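Local coordinates for protein C-glycoside 3-oxidase (Microbacterium trichothecenolyticum, PDB 7DVE) that uses FAD to oxidise the C3 hydroxyl of the sugar in C-glycosides such as isoorientin and mangiferin, reducing oxygen to hydrogen peroxide, at residues H188-L200 against V330-Q344. Residues are numbered along the deposited sequence; the frame is centred on the assembly and turned at random.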
ATOM      1  N   HIS A 188     -15.284  12.521 -24.681  1.00164.66           N
ATOM      2  CA  HIS A 188     -15.683  13.502 -23.682  1.00164.60           C
ATOM      3  C   HIS A 188     -14.712  13.602 -22.509  1.00160.47           C
ATOM      4  O   HIS A 188     -14.845  14.527 -21.700  1.00160.08           O
ATOM      5  CB  HIS A 188     -17.087  13.171 -23.156  1.00167.08           C
ATOM      6  N   ARG A 189     -13.749  12.687 -22.394  1.00128.71           N
ATOM      7  CA  ARG A 189     -12.784  12.729 -21.302  1.00114.45           C
ATOM      8  C   ARG A 189     -11.628  13.666 -21.648  1.00104.98           C
ATOM      9  O   ARG A 189     -11.239  13.790 -22.812  1.00105.74           O
ATOM     10  CB  ARG A 189     -12.264  11.318 -21.001  1.00102.88           C
ATOM     11  CG  ARG A 189     -13.367  10.303 -20.673  1.00107.14           C
ATOM     12  CD  ARG A 189     -12.946   8.847 -20.916  1.00101.21           C
ATOM     13  NE  ARG A 189     -12.216   8.282 -19.785  1.00 95.40           N
ATOM     14  CZ  ARG A 189     -12.700   7.390 -18.929  1.00 90.69           C
ATOM     15  NH1 ARG A 189     -13.937   6.922 -19.032  1.00 93.48           N
ATOM     16  NH2 ARG A 189     -11.922   6.958 -17.938  1.00 85.77           N
ATOM     17  N   ASP A 190     -11.081  14.335 -20.632  1.00 97.01           N
ATOM     18  CA  ASP A 190      -9.925  15.193 -20.828  1.00 90.84           C
ATOM     19  C   ASP A 190      -8.648  14.494 -20.341  1.00 89.38           C
ATOM     20  O   ASP A 190      -8.660  13.312 -19.973  1.00 86.41           O
ATOM     21  CB  ASP A 190     -10.145  16.552 -20.149  1.00 96.76           C
ATOM     22  CG  ASP A 190     -10.539  16.440 -18.678  1.00 93.30           C
ATOM     23  OD1 ASP A 190     -10.059  15.505 -17.996  1.00 88.33           O
ATOM     24  OD2 ASP A 190     -11.305  17.327 -18.208  1.00 91.68           O
ATOM     25  N   ALA A 191      -7.540  15.246 -20.320  1.00 87.20           N
ATOM     26  CA  ALA A 191      -6.214  14.651 -20.164  1.00 85.31           C
ATOM     27  C   ALA A 191      -6.105  13.820 -18.889  1.00 84.78           C
ATOM     28  O   ALA A 191      -5.656  12.669 -18.924  1.00 81.03           O
ATOM     29  CB  ALA A 191      -5.146  15.744 -20.183  1.00 83.41           C
ATOM     30  N   ASP A 192      -6.500  14.388 -17.745  1.00 84.11           N
ATOM     31  CA  ASP A 192      -6.416  13.657 -16.482  1.00 80.89           C
ATOM     32  C   ASP A 192      -7.221  12.369 -16.494  1.00 79.06           C
ATOM     33  O   ASP A 192      -7.074  11.548 -15.574  1.00 76.10           O
ATOM     34  CB  ASP A 192      -6.899  14.546 -15.327  1.00 81.33           C
ATOM     35  CG  ASP A 192      -5.847  15.553 -14.886  1.00 90.05           C
ATOM     36  OD1 ASP A 192      -4.782  15.123 -14.387  1.00 90.79           O
ATOM     37  OD2 ASP A 192      -6.082  16.777 -15.045  1.00 89.77           O
ATOM     38  N   GLU A 193      -8.074  12.172 -17.496  1.00 78.66           N
ATOM     39  CA  GLU A 193      -8.991  11.048 -17.509  1.00 78.38           C
ATOM     40  C   GLU A 193      -8.809  10.084 -18.673  1.00 77.10           C
ATOM     41  O   GLU A 193      -9.398   8.999 -18.640  1.00 74.80           O
ATOM     42  CB  GLU A 193     -10.440  11.555 -17.485  1.00 80.98           C
ATOM     43  CG  GLU A 193     -10.603  12.728 -16.541  1.00 84.08           C
ATOM     44  CD  GLU A 193     -12.014  13.253 -16.485  1.00 86.86           C
ATOM     45  OE1 GLU A 193     -12.655  13.340 -17.561  1.00 89.46           O
ATOM     46  OE2 GLU A 193     -12.472  13.580 -15.359  1.00 86.09           O
ATOM     47  N   ARG A 194      -8.013  10.422 -19.680  1.00 74.92           N
ATOM     48  CA  ARG A 194      -7.922   9.525 -20.815  1.00 71.99           C
ATOM     49  C   ARG A 194      -6.968   8.369 -20.519  1.00 65.37           C
ATOM     50  O   ARG A 194      -6.206   8.376 -19.551  1.00 63.86           O
ATOM     51  CB  ARG A 194      -7.506  10.283 -22.073  1.00 76.04           C
ATOM     52  CG  ARG A 194      -8.690  10.934 -22.779  1.00 83.22           C
ATOM     53  CD  ARG A 194      -8.278  11.750 -23.987  1.00 89.45           C
ATOM     54  NE  ARG A 194      -7.372  12.840 -23.645  1.00 89.72           N
ATOM     55  CZ  ARG A 194      -7.658  14.124 -23.794  1.00 91.11           C
ATOM     56  NH1 ARG A 194      -8.832  14.522 -24.264  1.00 93.87           N
ATOM     57  NH2 ARG A 194      -6.749  15.032 -23.457  1.00 93.92           N
ATOM     58  N   VAL A 195      -7.071   7.331 -21.348  1.00 65.07           N
ATOM     59  CA  VAL A 195      -6.175   6.193 -21.244  1.00 62.65           C
ATOM     60  C   VAL A 195      -4.730   6.661 -21.404  1.00 59.26           C
ATOM     61  O   VAL A 195      -4.421   7.495 -22.261  1.00 60.40           O
ATOM     62  CB  VAL A 195      -6.574   5.149 -22.295  1.00 62.04           C
ATOM     63  CG1 VAL A 195      -5.651   3.956 -22.219  1.00 61.09           C
ATOM     64  CG2 VAL A 195      -8.016   4.708 -22.063  1.00 66.21           C
ATOM     65  N   GLN A 196      -3.845   6.167 -20.543  1.00 54.39           N
ATOM     66  CA  GLN A 196      -2.480   6.680 -20.473  1.00 58.26           C
ATOM     67  C   GLN A 196      -1.604   5.624 -19.812  1.00 56.61           C
ATOM     68  O   GLN A 196      -2.097   4.584 -19.359  1.00 52.94           O
ATOM     69  CB  GLN A 196      -2.426   8.011 -19.707  1.00 58.11           C
ATOM     70  CG  GLN A 196      -3.155   8.006 -18.337  1.00 56.67           C
ATOM     71  CD  GLN A 196      -3.186   9.389 -17.719  1.00 60.60           C
ATOM     72  OE1 GLN A 196      -2.161   9.887 -17.242  1.00 59.32           O
ATOM     73  NE2 GLN A 196      -4.347  10.039 -17.765  1.00 63.26           N
ATOM     74  N   ARG A 197      -0.292   5.894 -19.757  1.00 53.13           N
ATOM     75  CA  ARG A 197       0.607   4.962 -19.088  1.00 52.93           C
ATOM     76  C   ARG A 197       0.341   4.967 -17.595  1.00 51.33           C
ATOM     77  O   ARG A 197      -0.008   5.999 -17.021  1.00 52.26           O
ATOM     78  CB  ARG A 197       2.071   5.321 -19.333  1.00 53.36           C
ATOM     79  CG  ARG A 197       2.475   5.413 -20.777  1.00 52.48           C
ATOM     80  CD  ARG A 197       3.407   6.607 -20.959  1.00 57.74           C
ATOM     81  NE  ARG A 197       4.227   6.474 -22.149  1.00 55.70           N
ATOM     82  CZ  ARG A 197       3.928   7.081 -23.288  1.00 61.81           C
ATOM     83  NH1 ARG A 197       2.808   7.780 -23.417  1.00 60.30           N
ATOM     84  NH2 ARG A 197       4.779   7.007 -24.314  1.00 62.48           N
ATOM     85  N   MET A 198       0.477   3.819 -16.962  1.00 47.82           N
ATOM     86  CA  MET A 198       0.379   3.823 -15.518  1.00 47.82           C
ATOM     87  C   MET A 198       1.648   4.448 -14.942  1.00 48.63           C
ATOM     88  O   MET A 198       2.751   4.078 -15.347  1.00 48.82           O
ATOM     89  CB  MET A 198       0.195   2.420 -14.954  1.00 48.80           C
ATOM     90  CG  MET A 198       0.053   2.445 -13.437  1.00 43.87           C
ATOM     91  SD  MET A 198      -1.517   3.161 -12.926  1.00 56.44           S
ATOM     92  CE  MET A 198      -2.632   1.781 -13.252  1.00 49.34           C
ATOM     93  N   PRO A 199       1.550   5.398 -14.020  1.00 50.11           N
ATOM     94  CA  PRO A 199       2.762   5.825 -13.301  1.00 48.77           C
ATOM     95  C   PRO A 199       3.175   4.744 -12.318  1.00 47.66           C
ATOM     96  O   PRO A 199       2.350   4.255 -11.544  1.00 50.41           O
ATOM     97  CB  PRO A 199       2.345   7.125 -12.599  1.00 46.03           C
ATOM     98  CG  PRO A 199       0.994   7.493 -13.140  1.00 46.01           C
ATOM     99  CD  PRO A 199       0.401   6.300 -13.822  1.00 50.87           C
ATOM    100  N   LEU A 200       4.448   4.336 -12.374  1.00 49.05           N
ATOM    101  CA  LEU A 200       4.900   3.129 -11.682  1.00 47.51           C
ATOM    102  C   LEU A 200       6.086   3.421 -10.776  1.00 49.63           C
ATOM    103  O   LEU A 200       7.011   4.144 -11.158  1.00 52.68           O
ATOM    104  CB  LEU A 200       5.299   2.014 -12.674  1.00 46.89           C
ATOM    105  CG  LEU A 200       4.252   1.286 -13.518  1.00 48.42           C
ATOM    106  CD1 LEU A 200       4.938   0.400 -14.584  1.00 42.88           C
ATOM    107  CD2 LEU A 200       3.240   0.436 -12.629  1.00 44.29           C
ATOM    108  N   VAL A 330       2.113  -1.494 -18.266  1.00 47.42           N
ATOM    109  CA  VAL A 330       0.922  -1.255 -17.459  1.00 46.92           C
ATOM    110  C   VAL A 330       0.260   0.015 -17.988  1.00 48.85           C
ATOM    111  O   VAL A 330       0.909   1.063 -18.088  1.00 44.44           O
ATOM    112  CB  VAL A 330       1.252  -1.110 -15.952  1.00 48.48           C
ATOM    113  CG1 VAL A 330      -0.016  -1.018 -15.115  1.00 46.63           C
ATOM    114  CG2 VAL A 330       2.111  -2.277 -15.454  1.00 46.26           C
ATOM    115  N   THR A 331      -1.009  -0.094 -18.350  1.00 47.70           N
ATOM    116  CA  THR A 331      -1.848   1.022 -18.745  1.00 48.42           C
ATOM    117  C   THR A 331      -2.891   1.315 -17.668  1.00 49.83           C
ATOM    118  O   THR A 331      -3.423   0.403 -17.011  1.00 47.78           O
ATOM    119  CB  THR A 331      -2.567   0.736 -20.065  1.00 48.94           C
ATOM    120  OG1 THR A 331      -1.617   0.442 -21.079  1.00 48.93           O
ATOM    121  CG2 THR A 331      -3.406   1.926 -20.507  1.00 51.00           C
ATOM    122  N   TRP A 332      -3.213   2.600 -17.560  1.00 49.87           N
ATOM    123  CA  TRP A 332      -4.082   3.169 -16.550  1.00 49.92           C
ATOM    124  C   TRP A 332      -5.357   3.670 -17.217  1.00 53.07           C
ATOM    125  O   TRP A 332      -5.291   4.461 -18.162  1.00 53.43           O
ATOM    126  CB  TRP A 332      -3.350   4.313 -15.856  1.00 50.41           C
ATOM    127  CG  TRP A 332      -4.139   5.086 -14.856  1.00 54.43           C
ATOM    128  CD1 TRP A 332      -5.262   4.674 -14.194  1.00 50.30           C
ATOM    129  CD2 TRP A 332      -3.844   6.407 -14.375  1.00 52.07           C
ATOM    130  NE1 TRP A 332      -5.684   5.657 -13.338  1.00 51.73           N
ATOM    131  CE2 TRP A 332      -4.838   6.733 -13.433  1.00 53.02           C
ATOM    132  CE3 TRP A 332      -2.839   7.344 -14.661  1.00 53.07           C
ATOM    133  CZ2 TRP A 332      -4.856   7.950 -12.759  1.00 51.80           C
ATOM    134  CZ3 TRP A 332      -2.851   8.553 -14.004  1.00 53.16           C
ATOM    135  CH2 TRP A 332      -3.859   8.853 -13.063  1.00 56.73           C
ATOM    136  N   VAL A 333      -6.509   3.199 -16.739  1.00 52.49           N
ATOM    137  CA  VAL A 333      -7.816   3.678 -17.176  1.00 52.14           C
ATOM    138  C   VAL A 333      -8.413   4.433 -15.996  1.00 54.25           C
ATOM    139  O   VAL A 333      -8.953   3.810 -15.067  1.00 52.48           O
ATOM    140  CB  VAL A 333      -8.736   2.534 -17.625  1.00 53.14           C
ATOM    141  CG1 VAL A 333      -9.975   3.115 -18.334  1.00 52.81           C
ATOM    142  CG2 VAL A 333      -7.977   1.544 -18.514  1.00 49.98           C
ATOM    143  N   PRO A 334      -8.336   5.764 -15.997  1.00 57.44           N
ATOM    144  CA  PRO A 334      -8.579   6.524 -14.764  1.00 56.92           C
ATOM    145  C   PRO A 334     -10.027   6.526 -14.306  1.00 57.27           C
ATOM    146  O   PRO A 334     -10.967   6.502 -15.102  1.00 57.16           O
ATOM    147  CB  PRO A 334      -8.123   7.942 -15.127  1.00 59.30           C
ATOM    148  CG  PRO A 334      -7.110   7.721 -16.227  1.00 61.12           C
ATOM    149  CD  PRO A 334      -7.625   6.553 -17.018  1.00 56.84           C
ATOM    150  N   PHE A 335     -10.168   6.530 -12.979  1.00 56.80           N
ATOM    151  CA  PHE A 335     -11.416   6.827 -12.288  1.00 58.85           C
ATOM    152  C   PHE A 335     -11.968   8.204 -12.671  1.00 61.90           C
ATOM    153  O   PHE A 335     -11.229   9.191 -12.730  1.00 61.26           O
ATOM    154  CB  PHE A 335     -11.147   6.766 -10.777  1.00 55.57           C
ATOM    155  CG  PHE A 335     -12.332   7.124  -9.914  1.00 61.45           C
ATOM    156  CD1 PHE A 335     -12.673   8.467  -9.673  1.00 59.44           C
ATOM    157  CD2 PHE A 335     -13.097   6.119  -9.315  1.00 55.70           C
ATOM    158  CE1 PHE A 335     -13.761   8.786  -8.870  1.00 62.35           C
ATOM    159  CE2 PHE A 335     -14.178   6.440  -8.501  1.00 59.91           C
ATOM    160  CZ  PHE A 335     -14.517   7.775  -8.282  1.00 59.39           C
ATOM    161  N   THR A 336     -13.285   8.269 -12.905  1.00 62.46           N
ATOM    162  CA  THR A 336     -14.044   9.521 -12.944  1.00 65.63           C
ATOM    163  C   THR A 336     -15.355   9.336 -12.187  1.00 67.27           C
ATOM    164  O   THR A 336     -15.886   8.225 -12.101  1.00 66.81           O
ATOM    165  CB  THR A 336     -14.361   9.993 -14.374  1.00 67.28           C
ATOM    166  OG1 THR A 336     -15.192   9.029 -15.036  1.00 67.70           O
ATOM    167  CG2 THR A 336     -13.079  10.224 -15.184  1.00 69.87           C
ATOM    168  N   ASP A 337     -15.875  10.437 -11.632  1.00 67.09           N
ATOM    169  CA  ASP A 337     -17.140  10.377 -10.900  1.00 68.17           C
ATOM    170  C   ASP A 337     -18.223   9.679 -11.717  1.00 69.19           C
ATOM    171  O   ASP A 337     -19.028   8.908 -11.174  1.00 69.37           O
ATOM    172  CB  ASP A 337     -17.605  11.787 -10.522  1.00 67.90           C
ATOM    173  CG  ASP A 337     -16.950  12.303  -9.257  1.00 67.18           C
ATOM    174  OD1 ASP A 337     -16.178  11.543  -8.658  1.00 70.35           O
ATOM    175  OD2 ASP A 337     -17.192  13.459  -8.860  1.00 75.22           O
ATOM    176  N   ASP A 338     -18.248   9.935 -13.028  1.00 69.00           N
ATOM    177  CA  ASP A 338     -19.220   9.341 -13.939  1.00 69.90           C
ATOM    178  C   ASP A 338     -18.936   7.860 -14.220  1.00 70.58           C
ATOM    179  O   ASP A 338     -19.868   7.109 -14.537  1.00 71.09           O
ATOM    180  CB  ASP A 338     -19.208  10.123 -15.247  1.00 73.22           C
ATOM    181  CG  ASP A 338     -18.941  11.633 -15.041  1.00 79.99           C
ATOM    182  OD1 ASP A 338     -19.798  12.347 -14.455  1.00 80.04           O
ATOM    183  OD2 ASP A 338     -17.813  12.084 -15.404  1.00 78.02           O
ATOM    184  N   MET A 339     -17.668   7.428 -14.140  1.00 68.70           N
ATOM    185  CA  MET A 339     -17.257   6.047 -14.423  1.00 68.14           C
ATOM    186  C   MET A 339     -16.376   5.555 -13.279  1.00 65.03           C
ATOM    187  O   MET A 339     -15.154   5.441 -13.429  1.00 63.63           O
ATOM    188  CB  MET A 339     -16.493   5.951 -15.747  1.00 71.14           C
ATOM    189  CG  MET A 339     -17.309   5.945 -17.025  1.00 73.43           C
ATOM    190  SD  MET A 339     -18.599   4.712 -16.990  1.00 83.90           S
ATOM    191  CE  MET A 339     -17.610   3.254 -17.383  1.00 73.93           C
ATOM    192  N   PRO A 340     -16.969   5.239 -12.120  1.00 64.54           N
ATOM    193  CA  PRO A 340     -16.197   5.220 -10.865  1.00 61.50           C
ATOM    194  C   PRO A 340     -15.441   3.916 -10.604  1.00 60.44           C
ATOM    195  O   PRO A 340     -15.601   3.273  -9.563  1.00 57.57           O
ATOM    196  CB  PRO A 340     -17.282   5.501  -9.813  1.00 61.05           C
ATOM    197  CG  PRO A 340     -18.524   4.948 -10.390  1.00 60.77           C
ATOM    198  CD  PRO A 340     -18.418   5.090 -11.887  1.00 64.65           C
ATOM    199  N   PHE A 341     -14.537   3.560 -11.525  1.00 58.02           N
ATOM    200  CA  PHE A 341     -13.640   2.424 -11.356  1.00 54.74           C
ATOM    201  C   PHE A 341     -12.221   2.814 -11.732  1.00 56.35           C
ATOM    202  O   PHE A 341     -11.991   3.502 -12.731  1.00 57.36           O
ATOM    203  CB  PHE A 341     -14.087   1.220 -12.208  1.00 57.17           C
ATOM    204  CG  PHE A 341     -15.553   1.185 -12.442  1.00 56.89           C
ATOM    205  CD1 PHE A 341     -16.406   0.750 -11.451  1.00 56.45           C
ATOM    206  CD2 PHE A 341     -16.089   1.661 -13.629  1.00 58.79           C
ATOM    207  CE1 PHE A 341     -17.792   0.767 -11.649  1.00 59.72           C
ATOM    208  CE2 PHE A 341     -17.465   1.683 -13.838  1.00 62.45           C
ATOM    209  CZ  PHE A 341     -18.321   1.234 -12.848  1.00 58.88           C
ATOM    210  N   HIS A 342     -11.262   2.363 -10.938  1.00 55.57           N
ATOM    211  CA  HIS A 342      -9.865   2.458 -11.339  1.00 52.06           C
ATOM    212  C   HIS A 342      -9.524   1.204 -12.142  1.00 53.59           C
ATOM    213  O   HIS A 342      -9.748   0.086 -11.668  1.00 51.37           O
ATOM    214  CB  HIS A 342      -8.957   2.596 -10.124  1.00 50.17           C
ATOM    215  CG  HIS A 342      -7.539   2.217 -10.388  1.00 51.96           C
ATOM    216  ND1 HIS A 342      -6.636   3.081 -10.970  1.00 49.31           N
ATOM    217  CD2 HIS A 342      -6.870   1.055 -10.176  1.00 50.78           C
ATOM    218  CE1 HIS A 342      -5.467   2.479 -11.083  1.00 50.80           C
ATOM    219  NE2 HIS A 342      -5.579   1.250 -10.601  1.00 51.50           N
ATOM    220  N   GLY A 343      -9.010   1.381 -13.357  1.00 51.73           N
ATOM    221  CA  GLY A 343      -8.693   0.269 -14.234  1.00 49.50           C
ATOM    222  C   GLY A 343      -7.202   0.199 -14.506  1.00 51.18           C
ATOM    223  O   GLY A 343      -6.547   1.222 -14.713  1.00 47.73           O
ATOM    224  N   GLN A 344      -6.672  -1.008 -14.520  1.00 48.52           N
ATOM    225  CA  GLN A 344      -5.316  -1.163 -14.988  1.00 46.83           C
ATOM    226  C   GLN A 344      -5.251  -2.409 -15.848  1.00 48.34           C
ATOM    227  O   GLN A 344      -5.910  -3.414 -15.559  1.00 44.98           O
ATOM    228  CB  GLN A 344      -4.304  -1.231 -13.836  1.00 48.04           C
ATOM    229  CG  GLN A 344      -4.607  -2.249 -12.774  1.00 49.10           C
ATOM    230  CD  GLN A 344      -3.869  -1.960 -11.474  1.00 50.56           C
ATOM    231  OE1 GLN A 344      -3.886  -0.829 -10.949  1.00 49.20           O
ATOM    232  NE2 GLN A 344      -3.216  -2.985 -10.948  1.00 48.08           N
TER
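Q196 and W332 form a hydrogen-bonded antiparallel pair in the branched antiparallel sheet of this GMC oxidoreductase. W332 N gives a nearly straight bond to Q196 O, 2.9 Å and 173°; Q196 N returns a longer one to W332 O. Two residues along, M198 N donates to V330 O from above the carbonyl plane, at 3.0 Å.

The Q196 and W332 side chains run side by side, their amide and ring planes 49° apart. Q196 OE1 lies 3.6 Å from W332 CZ3. CG of Q196 sits between its backbone N and carbonyl carbon (chi1 49°), which brings the extended chain alongside the indole. Its NE2 bonds R194 O within the amide plane. With an alanine here, W332 CE3 and CZ3 would probably lose this cover, and R194 O its bond from NE2.

P199 CD packs on W332 CE3. M198 SD makes an oblique Met-aromatic contact, 4.3 Å from the centroid of the W332 five-membered ring. Bends at chi2 and chi3 carry M198 CE against H342 CE1 and Q344 CB. This end lies near the FAD-binding residues A131 and T129. H342 NE2 bonds Q344 OE1, which takes a bond from N488.

At the far end, E193 crosses T336 at about a right angle, E193 OE2 lying 3.4 Å from T336 CG2. R189 NE bonds E193 O, and R189 NH2 lies 3.0 Å from P334 O, near the guanidinium plane.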